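Local atomic coordinates of arylesterase (PDB entry 5L2P), a protein that hydrolyses a broad range of aromatic esters and organophosphates such as paraoxon, as a serine esterase of the GDXG lipolytic family. Residues F10-Y15 / G201-D205; M79-G83 / E94-S98; G84-L88 / Y212-Y217; I150-S156 / L176-V182; V246-D251 / V280-L284. All blocks are in the same frame, centred on the assembly; numbering follows the deposited sequence.

Contact 1: residues F10-Y15 / G201-D205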
# COMPACT_ATOMS: atom_id res chain seq x y z
N PHE A 10 22.98 10.59 -2.99
CA PHE A 10 22.82 11.83 -2.24
C PHE A 10 22.60 11.57 -0.74
O PHE A 10 23.17 12.27 0.11
CB PHE A 10 21.67 12.68 -2.84
CG PHE A 10 21.25 13.83 -1.97
CD1 PHE A 10 22.00 15.00 -1.94
CD2 PHE A 10 20.13 13.73 -1.15
CE1 PHE A 10 21.63 16.07 -1.12
CE2 PHE A 10 19.77 14.78 -0.31
CZ PHE A 10 20.51 15.95 -0.29
N LEU A 11 21.78 10.58 -0.42
CA LEU A 11 21.44 10.26 0.98
C LEU A 11 22.66 9.77 1.72
O LEU A 11 22.87 10.14 2.85
CB LEU A 11 20.30 9.21 1.04
CG LEU A 11 18.92 9.70 0.56
CD1 LEU A 11 17.96 8.55 0.46
CD2 LEU A 11 18.35 10.75 1.50
N GLN A 12 23.48 8.95 1.08
CA GLN A 12 24.74 8.47 1.66
C GLN A 12 25.67 9.64 2.03
O GLN A 12 26.21 9.68 3.13
CB GLN A 12 25.47 7.52 0.71
CG GLN A 12 24.73 6.19 0.58
CD GLN A 12 25.12 5.36 -0.63
OE1 GLN A 12 26.02 5.71 -1.41
NE2 GLN A 12 24.43 4.23 -0.82
N VAL A 13 25.82 10.58 1.12
CA VAL A 13 26.67 11.74 1.34
C VAL A 13 26.06 12.65 2.41
O VAL A 13 26.78 13.20 3.26
CB VAL A 13 26.91 12.54 0.02
CG1 VAL A 13 27.57 13.88 0.29
CG2 VAL A 13 27.72 11.72 -0.96
N TYR A 14 24.74 12.81 2.38
CA TYR A 14 24.07 13.73 3.30
C TYR A 14 24.25 13.33 4.76
O TYR A 14 24.54 14.16 5.62
CB TYR A 14 22.60 13.80 2.99
CG TYR A 14 21.76 14.59 4.00
CD1 TYR A 14 21.81 15.99 4.09
CD2 TYR A 14 20.87 13.91 4.83
CE1 TYR A 14 21.01 16.68 4.98
CE2 TYR A 14 20.05 14.59 5.72
CZ TYR A 14 20.13 15.96 5.80
OH TYR A 14 19.28 16.61 6.69
N TYR A 15 24.06 12.05 5.05
CA TYR A 15 24.13 11.56 6.43
C TYR A 15 25.57 11.48 6.92
O TYR A 15 25.83 11.69 8.11
CB TYR A 15 23.39 10.21 6.59
CG TYR A 15 21.91 10.38 6.57
CD1 TYR A 15 21.25 10.99 7.64
CD2 TYR A 15 21.14 9.96 5.47
CE1 TYR A 15 19.88 11.16 7.63
CE2 TYR A 15 19.76 10.15 5.44
CZ TYR A 15 19.13 10.74 6.52
OH TYR A 15 17.77 10.93 6.49
N GLY A 201 15.73 8.26 7.52
CA GLY A 201 16.65 7.72 6.51
C GLY A 201 16.29 8.12 5.08
O GLY A 201 16.64 7.45 4.13
N TYR A 202 15.56 9.21 4.93
CA TYR A 202 15.13 9.72 3.66
C TYR A 202 15.05 11.24 3.74
O TYR A 202 14.05 11.84 3.34
CB TYR A 202 13.77 9.15 3.30
CG TYR A 202 13.70 7.63 3.25
CD1 TYR A 202 14.00 6.94 2.11
CD2 TYR A 202 13.32 6.92 4.34
CE1 TYR A 202 13.92 5.56 2.07
CE2 TYR A 202 13.20 5.55 4.32
CZ TYR A 202 13.50 4.87 3.17
OH TYR A 202 13.41 3.48 3.13
N PHE A 203 16.16 11.83 4.23
CA PHE A 203 16.37 13.27 4.34
C PHE A 203 15.45 13.94 5.34
O PHE A 203 15.93 14.47 6.35
CB PHE A 203 16.29 13.96 2.98
CG PHE A 203 16.51 15.44 3.08
CD1 PHE A 203 17.81 15.97 3.20
CD2 PHE A 203 15.44 16.30 3.12
CE1 PHE A 203 18.01 17.34 3.30
CE2 PHE A 203 15.64 17.67 3.23
CZ PHE A 203 16.93 18.19 3.31
N LEU A 204 14.15 13.95 5.07
CA LEU A 204 13.16 14.55 5.96
C LEU A 204 12.95 13.69 7.20
O LEU A 204 12.02 12.86 7.22
CB LEU A 204 11.80 14.69 5.26
CG LEU A 204 10.74 15.48 6.02
CD1 LEU A 204 11.30 16.86 6.39
CD2 LEU A 204 9.51 15.69 5.16
N ASP A 205 13.80 13.89 8.21
CA ASP A 205 13.72 13.11 9.42
C ASP A 205 12.76 13.69 10.44
O ASP A 205 13.00 14.73 10.96
CB ASP A 205 15.09 12.92 10.05
CG ASP A 205 16.04 12.11 9.18
OD1 ASP A 205 15.77 10.94 8.89
OD2 ASP A 205 17.10 12.65 8.83
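L11 and F203 mark the closest backbone approach, their CA atoms 6.8 Å apart, where one side of helix 5-17 lies against the irregular loop 201-205. F203 carries most of the packing. Its CD1-CE1 side comes in over one face of the Y14 ring, toward the rim, with F203 CD1 3.5 Å from Y14 CZ; the planes meet obliquely, at 48°. Y14 has its CG anti to the backbone N (chi1 172°), which sends the ring toward the loop. F10 joins in at its edge, CE2 lying 4.2 Å from F203 CD1, while L11 puts CD2 4.1 Å from F203 CB. With an alanine in place of Y14, F203 would probably lose the flat surface against CD1 and CE1 and be freer to turn.

The polar part belongs to Y15. Its OH accepts a rather bent bond (131°) from F203 N at 2.9 Å and gives its own proton to D205 OD2 at 3.0 Å, meeting that oxygen on the syn side. D205 OD1 takes G201 N at 3.0 Å, so the carboxylate bridges G201 and the hydroxyl of Y15, joining 201-205 to the helix. The F203 side chain lies about 5 Å from that of the inferred catalytic H281, consistent with the active-site cap of GDXG-family esterases, built from N-terminal helices and an insertion in the hydrolase core.

Contact 2: residues M79-G83 / E94-S98; sequences MHFHG and EDAIS
E94, the N-cap of helix 95-105, reaches across to H80 of strand 77-81 and to the H82-G83 segment after it, and each step of its side chain finds a partner. CB lies 3.7 Å from H80 CE1. CG comes next, 4.1 Å from H82 CB, and the chain runs on extended, bringing CD to 3.6 Å from that same H82 CB. There the carboxylate divides its work. OE1 receives H80 NE2 at 2.8 Å, a bent bond (140°) with the oxygen somewhat tilted from the imidazole plane. OE2 takes the backbone N of G83 at 2.7 Å along a nearly straight N-H (175°), approached from above the carboxylate plane. H80 is gripped at its other nitrogen too, since ND1 and S98 OG are hydrogen-bonded at 2.7 Å, so the ring is pinned at its edge on both nitrogens. An alanine in place of E94 would probably leave H80 NE2 and G83 N without their mates and give the H82-G83 backbone more freedom to move. H82 and G83 open the His-Gly-Gly motif that, by similarity, forms the oxyanion hole; E94 would then be a second-shell residue, probably helping to position that segment, inside a beta-alpha-beta unit of the alpha/beta hydrolase core.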
# COMPACT_ATOMS: atom_id res chain seq x y z
N MET A 79 2.39 33.35 -6.97
CA MET A 79 3.01 33.65 -5.69
C MET A 79 3.74 32.40 -5.22
O MET A 79 3.13 31.32 -5.12
CB MET A 79 1.98 34.02 -4.66
CG MET A 79 1.13 35.22 -5.00
SD MET A 79 2.05 36.74 -5.12
CE MET A 79 2.80 36.87 -3.52
N HIS A 80 5.02 32.56 -4.89
CA HIS A 80 5.84 31.43 -4.53
C HIS A 80 6.28 31.55 -3.07
O HIS A 80 6.94 32.51 -2.69
CB HIS A 80 7.06 31.37 -5.45
CG HIS A 80 8.00 30.23 -5.14
ND1 HIS A 80 9.29 30.19 -5.63
CD2 HIS A 80 7.84 29.11 -4.39
CE1 HIS A 80 9.89 29.09 -5.20
NE2 HIS A 80 9.03 28.42 -4.46
N PHE A 81 5.90 30.58 -2.25
CA PHE A 81 6.30 30.51 -0.87
C PHE A 81 7.29 29.36 -0.72
O PHE A 81 6.95 28.20 -1.05
CB PHE A 81 5.09 30.28 0.01
CG PHE A 81 3.90 31.16 -0.31
CD1 PHE A 81 4.06 32.50 -0.54
CD2 PHE A 81 2.63 30.64 -0.33
CE1 PHE A 81 2.98 33.32 -0.79
CE2 PHE A 81 1.52 31.46 -0.58
CZ PHE A 81 1.71 32.81 -0.83
N HIS A 82 8.52 29.65 -0.25
CA HIS A 82 9.54 28.61 -0.08
C HIS A 82 9.23 27.68 1.08
O HIS A 82 8.44 28.00 1.94
CB HIS A 82 10.93 29.24 0.15
CG HIS A 82 11.06 29.98 1.45
ND1 HIS A 82 11.40 29.35 2.62
CD2 HIS A 82 10.87 31.29 1.76
CE1 HIS A 82 11.42 30.24 3.60
NE2 HIS A 82 11.11 31.42 3.11
N GLY A 83 9.86 26.51 1.08
CA GLY A 83 9.77 25.57 2.19
C GLY A 83 10.93 25.74 3.20
O GLY A 83 11.62 26.76 3.19
N GLU A 94 15.14 28.75 -2.83
CA GLU A 94 14.31 28.29 -3.92
C GLU A 94 14.31 29.25 -5.12
O GLU A 94 13.39 29.26 -5.94
CB GLU A 94 12.89 28.04 -3.39
CG GLU A 94 12.83 26.77 -2.56
CD GLU A 94 11.44 26.39 -2.06
OE1 GLU A 94 10.42 26.77 -2.70
OE2 GLU A 94 11.37 25.72 -1.01
N ASP A 95 15.38 30.03 -5.26
CA ASP A 95 15.54 30.96 -6.39
C ASP A 95 15.52 30.22 -7.73
O ASP A 95 14.89 30.66 -8.69
CB ASP A 95 16.84 31.74 -6.21
CG ASP A 95 17.08 32.77 -7.31
OD1 ASP A 95 16.53 33.89 -7.25
OD2 ASP A 95 17.82 32.47 -8.27
N ALA A 96 16.23 29.10 -7.80
CA ALA A 96 16.33 28.28 -9.02
C ALA A 96 14.96 27.71 -9.45
O ALA A 96 14.69 27.62 -10.66
CB ALA A 96 17.33 27.13 -8.85
N ILE A 97 14.13 27.38 -8.47
CA ILE A 97 12.76 26.94 -8.75
C ILE A 97 11.93 28.07 -9.35
O ILE A 97 11.19 27.84 -10.33
CB ILE A 97 12.05 26.37 -7.53
CG1 ILE A 97 12.85 25.18 -6.94
CG2 ILE A 97 10.66 25.87 -7.93
CD1 ILE A 97 13.25 24.08 -7.93
N SER A 98 12.05 29.26 -8.76
CA SER A 98 11.27 30.41 -9.21
C SER A 98 11.58 30.76 -10.64
O SER A 98 10.69 31.14 -11.38
CB SER A 98 11.53 31.62 -8.33
OG SER A 98 11.35 31.33 -6.95

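Contact 3: residues G84-L88 / Y212-Y217; sequences GAWIL and YGVKMY
W86 and Y217 form the tight half of this contact, a face-to-face stack in which the five-membered ring of the indole and the phenol ring have centroids 3.6 Å apart and planes only 3° from parallel. W86 CD2 sits 3.4 Å from Y217 CD2, and W86 CB adds a CH-pi contact over the same phenol face, 3.9 Å from its centroid. Y217 holds its CG anti to the backbone N (chi1 -178°), which lays the ring over the indole, the two side chains crossing at about a right angle. At the far side of the indole, V214 runs alongside and touches CZ3 with CG2 at 4.0 Å. A hydrogen bond from NE1 to N160 OD1 helps fix the indole in its plane.

Toward I87 the fit becomes sparser. I87 CG2 meets M216 CB at 3.9 Å, these side chains also crossing steeply, and I87 CD1 only grazes the solvent-exposed Y212 ring, 4.5 Å from CE2. Between the two halves the backbones draw close at A85 and G213, whose CA atoms are 5.8 Å apart. The loop itself is tightened by G84 O, which accepts both I87 N and L88 N.

Helix 124-138 lies beyond Y217, touching it through A125 and V126; F185 meets the indole edge-to-face, and helix 27-39 closes the other end through L88 and M216.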
# COMPACT_ATOMS: atom_id res chain seq x y z
N GLY A 84 11.13 24.74 4.04
CA GLY A 84 12.12 24.79 5.10
C GLY A 84 11.53 24.66 6.50
O GLY A 84 12.09 25.21 7.47
N ALA A 85 10.42 23.93 6.63
CA ALA A 85 9.87 23.57 7.92
C ALA A 85 9.58 24.75 8.84
O ALA A 85 9.70 24.65 10.07
CB ALA A 85 10.78 22.59 8.61
N TRP A 86 9.17 25.86 8.24
CA TRP A 86 8.82 27.08 8.96
C TRP A 86 10.00 27.72 9.74
O TRP A 86 9.79 28.77 10.35
CB TRP A 86 7.65 26.85 9.92
CG TRP A 86 6.44 26.22 9.35
CD1 TRP A 86 5.53 26.81 8.51
CD2 TRP A 86 5.98 24.91 9.58
NE1 TRP A 86 4.51 25.91 8.19
CE2 TRP A 86 4.76 24.74 8.85
CE3 TRP A 86 6.45 23.85 10.33
CZ2 TRP A 86 4.02 23.55 8.86
CZ3 TRP A 86 5.72 22.68 10.34
CH2 TRP A 86 4.52 22.54 9.61
N ILE A 87 11.19 27.10 9.70
CA ILE A 87 12.33 27.55 10.51
C ILE A 87 13.58 27.92 9.71
O ILE A 87 14.52 28.49 10.25
CB ILE A 87 12.72 26.52 11.56
CG1 ILE A 87 13.07 25.17 10.94
CG2 ILE A 87 11.59 26.35 12.57
CD1 ILE A 87 13.67 24.18 11.94
N LEU A 88 13.61 27.57 8.42
CA LEU A 88 14.70 27.95 7.55
C LEU A 88 14.24 28.08 6.11
O LEU A 88 13.08 28.00 5.82
CB LEU A 88 15.86 26.98 7.68
CG LEU A 88 15.65 25.49 7.38
CD1 LEU A 88 15.72 25.14 5.90
CD2 LEU A 88 16.77 24.77 8.15
N TYR A 212 10.35 18.32 15.84
CA TYR A 212 11.07 19.52 16.22
C TYR A 212 10.54 20.74 15.50
O TYR A 212 10.39 21.80 16.12
CB TYR A 212 12.55 19.33 15.93
CG TYR A 212 13.42 20.50 16.30
CD1 TYR A 212 13.41 20.99 17.59
CD2 TYR A 212 14.26 21.10 15.35
CE1 TYR A 212 14.21 22.07 17.95
CE2 TYR A 212 15.08 22.17 15.71
CZ TYR A 212 15.04 22.66 17.00
OH TYR A 212 15.84 23.73 17.39
N GLY A 213 10.29 20.62 14.20
CA GLY A 213 9.87 21.76 13.41
C GLY A 213 8.53 22.31 13.82
O GLY A 213 8.34 23.51 13.87
N VAL A 214 7.58 21.41 14.11
CA VAL A 214 6.24 21.80 14.55
C VAL A 214 6.31 22.47 15.93
O VAL A 214 5.70 23.48 16.12
CB VAL A 214 5.29 20.56 14.59
CG1 VAL A 214 3.92 20.91 15.17
CG2 VAL A 214 5.11 20.00 13.19
N LYS A 215 7.04 21.90 16.88
CA LYS A 215 7.19 22.48 18.22
C LYS A 215 7.73 23.91 18.19
O LYS A 215 7.36 24.74 19.02
CB LYS A 215 8.14 21.65 19.07
CG LYS A 215 7.56 20.36 19.62
CD LYS A 215 8.62 19.62 20.42
CE LYS A 215 8.10 18.28 20.94
NZ LYS A 215 7.31 18.43 22.20
N MET A 216 8.62 24.19 17.24
CA MET A 216 9.21 25.52 17.09
C MET A 216 8.24 26.51 16.47
O MET A 216 8.26 27.68 16.81
CB MET A 216 10.46 25.43 16.22
CG MET A 216 11.52 24.54 16.83
SD MET A 216 12.77 25.53 17.64
CE MET A 216 13.80 25.92 16.22
N TYR A 217 7.38 26.02 15.59
CA TYR A 217 6.43 26.86 14.84
C TYR A 217 5.17 27.15 15.63
O TYR A 217 4.75 28.31 15.67
CB TYR A 217 6.11 26.17 13.51
CG TYR A 217 5.18 26.92 12.60
CD1 TYR A 217 5.42 28.24 12.27
CD2 TYR A 217 4.06 26.27 12.02
CE1 TYR A 217 4.56 28.92 11.42
CE2 TYR A 217 3.21 26.93 11.18
CZ TYR A 217 3.46 28.26 10.88
OH TYR A 217 2.62 28.94 10.03

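Contact 4: residues I150-S156 / L176-V182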
# COMPACT_ATOMS: atom_id res chain seq x y z
N ILE A 150 -4.30 35.05 -10.46
CA ILE A 150 -3.32 34.90 -9.40
C ILE A 150 -3.31 33.46 -8.86
O ILE A 150 -4.33 32.99 -8.34
CB ILE A 150 -3.57 35.89 -8.26
CG1 ILE A 150 -3.61 37.32 -8.82
CG2 ILE A 150 -2.51 35.74 -7.18
CD1 ILE A 150 -3.89 38.41 -7.79
N ALA A 151 -2.17 32.78 -8.96
CA ALA A 151 -2.03 31.43 -8.43
C ALA A 151 -0.98 31.40 -7.30
O ALA A 151 -0.10 32.27 -7.24
CB ALA A 151 -1.59 30.48 -9.52
N THR A 152 -1.07 30.38 -6.43
CA THR A 152 -0.10 30.16 -5.41
C THR A 152 0.67 28.84 -5.60
O THR A 152 0.14 27.87 -6.11
CB THR A 152 -0.73 30.19 -4.03
OG1 THR A 152 -1.81 29.25 -3.95
CG2 THR A 152 -1.21 31.62 -3.67
N PHE A 153 1.94 28.83 -5.18
CA PHE A 153 2.83 27.69 -5.35
C PHE A 153 3.76 27.59 -4.14
O PHE A 153 4.16 28.60 -3.58
CB PHE A 153 3.60 27.87 -6.64
CG PHE A 153 4.67 26.86 -6.86
CD1 PHE A 153 5.95 27.08 -6.35
CD2 PHE A 153 4.43 25.70 -7.61
CE1 PHE A 153 6.98 26.16 -6.55
CE2 PHE A 153 5.44 24.76 -7.81
CZ PHE A 153 6.73 25.01 -7.28
N GLY A 154 4.07 26.38 -3.71
CA GLY A 154 4.84 26.20 -2.52
C GLY A 154 5.26 24.78 -2.30
O GLY A 154 4.54 23.87 -2.65
N ILE A 155 6.46 24.60 -1.71
CA ILE A 155 7.05 23.28 -1.46
C ILE A 155 7.18 23.02 0.04
O ILE A 155 7.67 23.83 0.76
CB ILE A 155 8.42 23.16 -2.15
CG1 ILE A 155 8.25 23.33 -3.68
CG2 ILE A 155 9.12 21.84 -1.82
CD1 ILE A 155 9.52 23.59 -4.45
N SER A 156 6.66 21.89 0.49
CA SER A 156 6.83 21.44 1.89
C SER A 156 6.08 22.32 2.94
O SER A 156 4.87 22.31 3.02
CB SER A 156 8.33 21.29 2.17
OG SER A 156 8.53 20.84 3.49
N LEU A 176 -8.49 33.28 -6.06
CA LEU A 176 -7.24 32.76 -6.59
C LEU A 176 -7.64 31.81 -7.68
O LEU A 176 -8.58 31.08 -7.53
CB LEU A 176 -6.46 31.99 -5.52
CG LEU A 176 -6.00 32.84 -4.35
CD1 LEU A 176 -5.42 32.00 -3.23
CD2 LEU A 176 -4.97 33.85 -4.79
N THR A 177 -6.91 31.83 -8.78
CA THR A 177 -7.26 30.97 -9.90
C THR A 177 -6.81 29.54 -9.68
O THR A 177 -7.45 28.62 -10.18
CB THR A 177 -6.76 31.54 -11.25
OG1 THR A 177 -7.25 30.73 -12.32
CG2 THR A 177 -5.26 31.57 -11.32
N ALA A 178 -5.71 29.36 -8.95
CA ALA A 178 -5.13 28.04 -8.73
C ALA A 178 -4.25 27.97 -7.49
O ALA A 178 -3.81 28.98 -6.96
CB ALA A 178 -4.33 27.62 -9.94
N GLN A 179 -4.02 26.74 -7.01
CA GLN A 179 -3.10 26.49 -5.90
C GLN A 179 -2.26 25.25 -6.22
O GLN A 179 -2.78 24.23 -6.70
CB GLN A 179 -3.88 26.27 -4.60
CG GLN A 179 -4.89 25.13 -4.66
CD GLN A 179 -5.46 24.83 -3.29
OE1 GLN A 179 -4.71 24.84 -2.28
NE2 GLN A 179 -6.79 24.58 -3.22
N VAL A 180 -0.97 25.34 -5.93
CA VAL A 180 -0.06 24.26 -6.23
C VAL A 180 0.80 23.91 -5.02
O VAL A 180 1.96 24.30 -4.95
CB VAL A 180 0.83 24.60 -7.44
CG1 VAL A 180 1.63 23.39 -7.89
CG2 VAL A 180 -0.05 25.06 -8.59
N PRO A 181 0.23 23.14 -4.07
CA PRO A 181 1.04 22.61 -2.98
C PRO A 181 1.83 21.40 -3.41
O PRO A 181 1.26 20.37 -3.81
CB PRO A 181 -0.00 22.25 -1.91
CG PRO A 181 -1.26 22.04 -2.66
CD PRO A 181 -1.19 22.75 -3.96
N VAL A 182 3.15 21.52 -3.35
CA VAL A 182 4.04 20.43 -3.67
C VAL A 182 4.57 19.85 -2.36
O VAL A 182 5.03 20.57 -1.46
CB VAL A 182 5.19 20.95 -4.52
CG1 VAL A 182 6.21 19.84 -4.81
CG2 VAL A 182 4.65 21.55 -5.80
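F153 is a broad bump between strands 150-155 and 178-182, which run parallel at 4°, their axes 4.6 Å apart. With CG anti to the backbone N (chi1 173°), its ring leans across to the partner strand and settles against two valines two residues apart on the same face: CD2 is 3.6 Å from V180 CG1, and CE2 is 3.9 Å from V182 CG2. On that face the small pair A151 and A178 meets CB to CB at 4.0 Å, and I155 lies alongside V182, CG1 to CB 4.0 Å. I297 of helix 287-305 packs on F153 and V180.

The face with T152, G154, Q179 and P181 is flatter, since G154 brings no side chain. T152 sets OG1 against the CB of Q179 at 3.7 Å, and G154 lies next to P181; V162 of helix 157-171 packs over T152, Q179 and P181. Near the start of the pairing, L176 CD2 touches I150 CG2 at 3.9 Å.

Six backbone bonds lace the pair. P181 lacks an N-H and falls where this ladder asks for none. The last rung, S156 N to V182 O at 2.9 Å, is nearly straight. The side chains meeting here are largely apolar, so polar bonding falls to the backbone; that last bond ties S156, on what is probably the nucleophile elbow, to V182, while its OG pairs with H281.

Contact 5: residues V246-D251 / V280-L284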
# COMPACT_ATOMS: atom_id res chain seq x y z
N VAL A 246 1.14 17.61 -5.60
CA VAL A 246 2.21 16.74 -6.03
C VAL A 246 2.83 16.10 -4.79
O VAL A 246 3.07 16.79 -3.81
CB VAL A 246 3.27 17.50 -6.82
CG1 VAL A 246 4.36 16.55 -7.35
CG2 VAL A 246 2.62 18.22 -7.97
N THR A 247 3.01 14.78 -4.83
CA THR A 247 3.61 14.06 -3.75
C THR A 247 4.82 13.25 -4.25
O THR A 247 5.00 13.06 -5.46
CB THR A 247 2.60 13.14 -3.05
OG1 THR A 247 2.02 12.21 -3.97
CG2 THR A 247 1.52 13.94 -2.36
N ALA A 248 5.61 12.75 -3.30
CA ALA A 248 6.69 11.85 -3.60
C ALA A 248 6.50 10.51 -2.88
O ALA A 248 6.06 10.46 -1.73
CB ALA A 248 8.01 12.48 -3.16
N GLU A 249 6.91 9.42 -3.54
CA GLU A 249 6.68 8.07 -3.01
C GLU A 249 7.34 7.77 -1.67
O GLU A 249 6.71 7.18 -0.77
CB GLU A 249 7.10 7.03 -4.06
CG GLU A 249 6.89 5.59 -3.69
CD GLU A 249 7.35 4.66 -4.77
OE1 GLU A 249 8.04 5.17 -5.70
OE2 GLU A 249 7.03 3.41 -4.71
N TYR A 250 8.59 8.16 -1.51
CA TYR A 250 9.33 7.83 -0.26
C TYR A 250 9.50 9.07 0.62
O TYR A 250 10.58 9.38 1.11
CB TYR A 250 10.66 7.18 -0.63
CG TYR A 250 10.42 5.86 -1.31
CD1 TYR A 250 9.89 4.77 -0.61
CD2 TYR A 250 10.66 5.72 -2.66
CE1 TYR A 250 9.64 3.58 -1.25
CE2 TYR A 250 10.42 4.52 -3.29
CZ TYR A 250 9.91 3.45 -2.58
OH TYR A 250 9.65 2.26 -3.17
N ASP A 251 8.39 9.78 0.79
CA ASP A 251 8.26 10.97 1.56
C ASP A 251 7.31 10.65 2.69
O ASP A 251 6.25 10.08 2.47
CB ASP A 251 7.66 12.04 0.67
CG ASP A 251 7.53 13.42 1.35
OD1 ASP A 251 7.57 13.52 2.60
OD2 ASP A 251 7.36 14.40 0.58
N VAL A 280 12.38 11.10 -2.93
CA VAL A 280 12.17 11.44 -1.55
C VAL A 280 11.57 12.83 -1.49
O VAL A 280 11.28 13.43 -2.50
CB VAL A 280 13.48 11.32 -0.72
CG1 VAL A 280 13.99 9.88 -0.78
CG2 VAL A 280 14.53 12.35 -1.16
N HIS A 281 11.34 13.32 -0.29
CA HIS A 281 10.72 14.62 -0.09
C HIS A 281 11.42 15.73 -0.87
O HIS A 281 12.64 15.87 -0.82
CB HIS A 281 10.72 14.94 1.40
CG HIS A 281 10.18 16.29 1.73
ND1 HIS A 281 8.83 16.58 1.70
CD2 HIS A 281 10.80 17.42 2.11
CE1 HIS A 281 8.65 17.84 2.06
NE2 HIS A 281 9.83 18.38 2.30
N ALA A 282 10.61 16.49 -1.59
CA ALA A 282 11.09 17.66 -2.38
C ALA A 282 12.04 17.30 -3.54
O ALA A 282 12.62 18.16 -4.12
CB ALA A 282 11.69 18.68 -1.45
N PHE A 283 12.13 16.03 -3.88
CA PHE A 283 12.94 15.55 -5.00
C PHE A 283 14.43 15.83 -4.81
O PHE A 283 15.17 16.00 -5.75
CB PHE A 283 12.40 16.09 -6.33
CG PHE A 283 10.88 16.14 -6.38
CD1 PHE A 283 10.12 14.99 -6.30
CD2 PHE A 283 10.22 17.36 -6.44
CE1 PHE A 283 8.73 15.04 -6.31
CE2 PHE A 283 8.83 17.41 -6.44
CZ PHE A 283 8.09 16.24 -6.37
N LEU A 284 14.86 15.83 -3.55
CA LEU A 284 16.24 16.06 -3.20
C LEU A 284 17.14 14.94 -3.68
O LEU A 284 16.79 13.76 -3.60
CB LEU A 284 16.36 16.24 -1.69
CG LEU A 284 15.92 17.68 -1.35
CD1 LEU A 284 15.24 17.76 0.01
CD2 LEU A 284 17.09 18.68 -1.45
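D251 and H281 both carry CG anti to the backbone N (chi1 -177° and 177°), and these two torsions turn the carboxylate and the imidazole onto one another. H281 ND1 donates to D251 OD2 at 2.9 Å through a fairly straight bond (155°). The oxygen lies in the imidazole plane, yet the donor comes from above the carboxylate plane, the two flat groups standing almost at right angles. D251 OD1 is held by the backbone N of L253, which helps fix the rotation of the carboxylate. The pair is consistent with the Asp and His of a serine-hydrolase catalytic triad.

Next to this pair the packing is apolar. A248 CB rests on the backbone of V280, 3.5 Å from its O, and on the F283 ring, 4.1 Å from CE1. V246 CG1 touches the edge of that ring at CZ, 3.9 Å away. The F283 N to V280 O bond, 3.1 Å, tightens the histidine loop.

Strand 242-248 runs between strands 178-182 and 271-276, V246 bonding to P181 and V183 and T247 to F274 and V276. Helix 5-17 also packs on the loop, with V7 on V280 and F10 on L284.

Contacts 4 and 5 together hold the inferred catalytic triad: S156 OG of contact 4 is 3.0 Å from H281 NE2 of contact 5, and P181 O meets V246 N at 3.3 Å where their strands are neighbours in the sheet. Contact 2 joins the same sheet on the other side of strand 150-155, with M79 O 2.8 Å from F153 N, and places G83 about 5 Å from the S156 side chain. Contact 3 follows on in sequence, with G84 completing the motif thought to form the oxyanion hole and the A85 side chain about 6 Å from that of S156. Contact 1 covers the histidine side: L204 CD2 packs 3.5 Å from H281 CG, and F203 also touches L284.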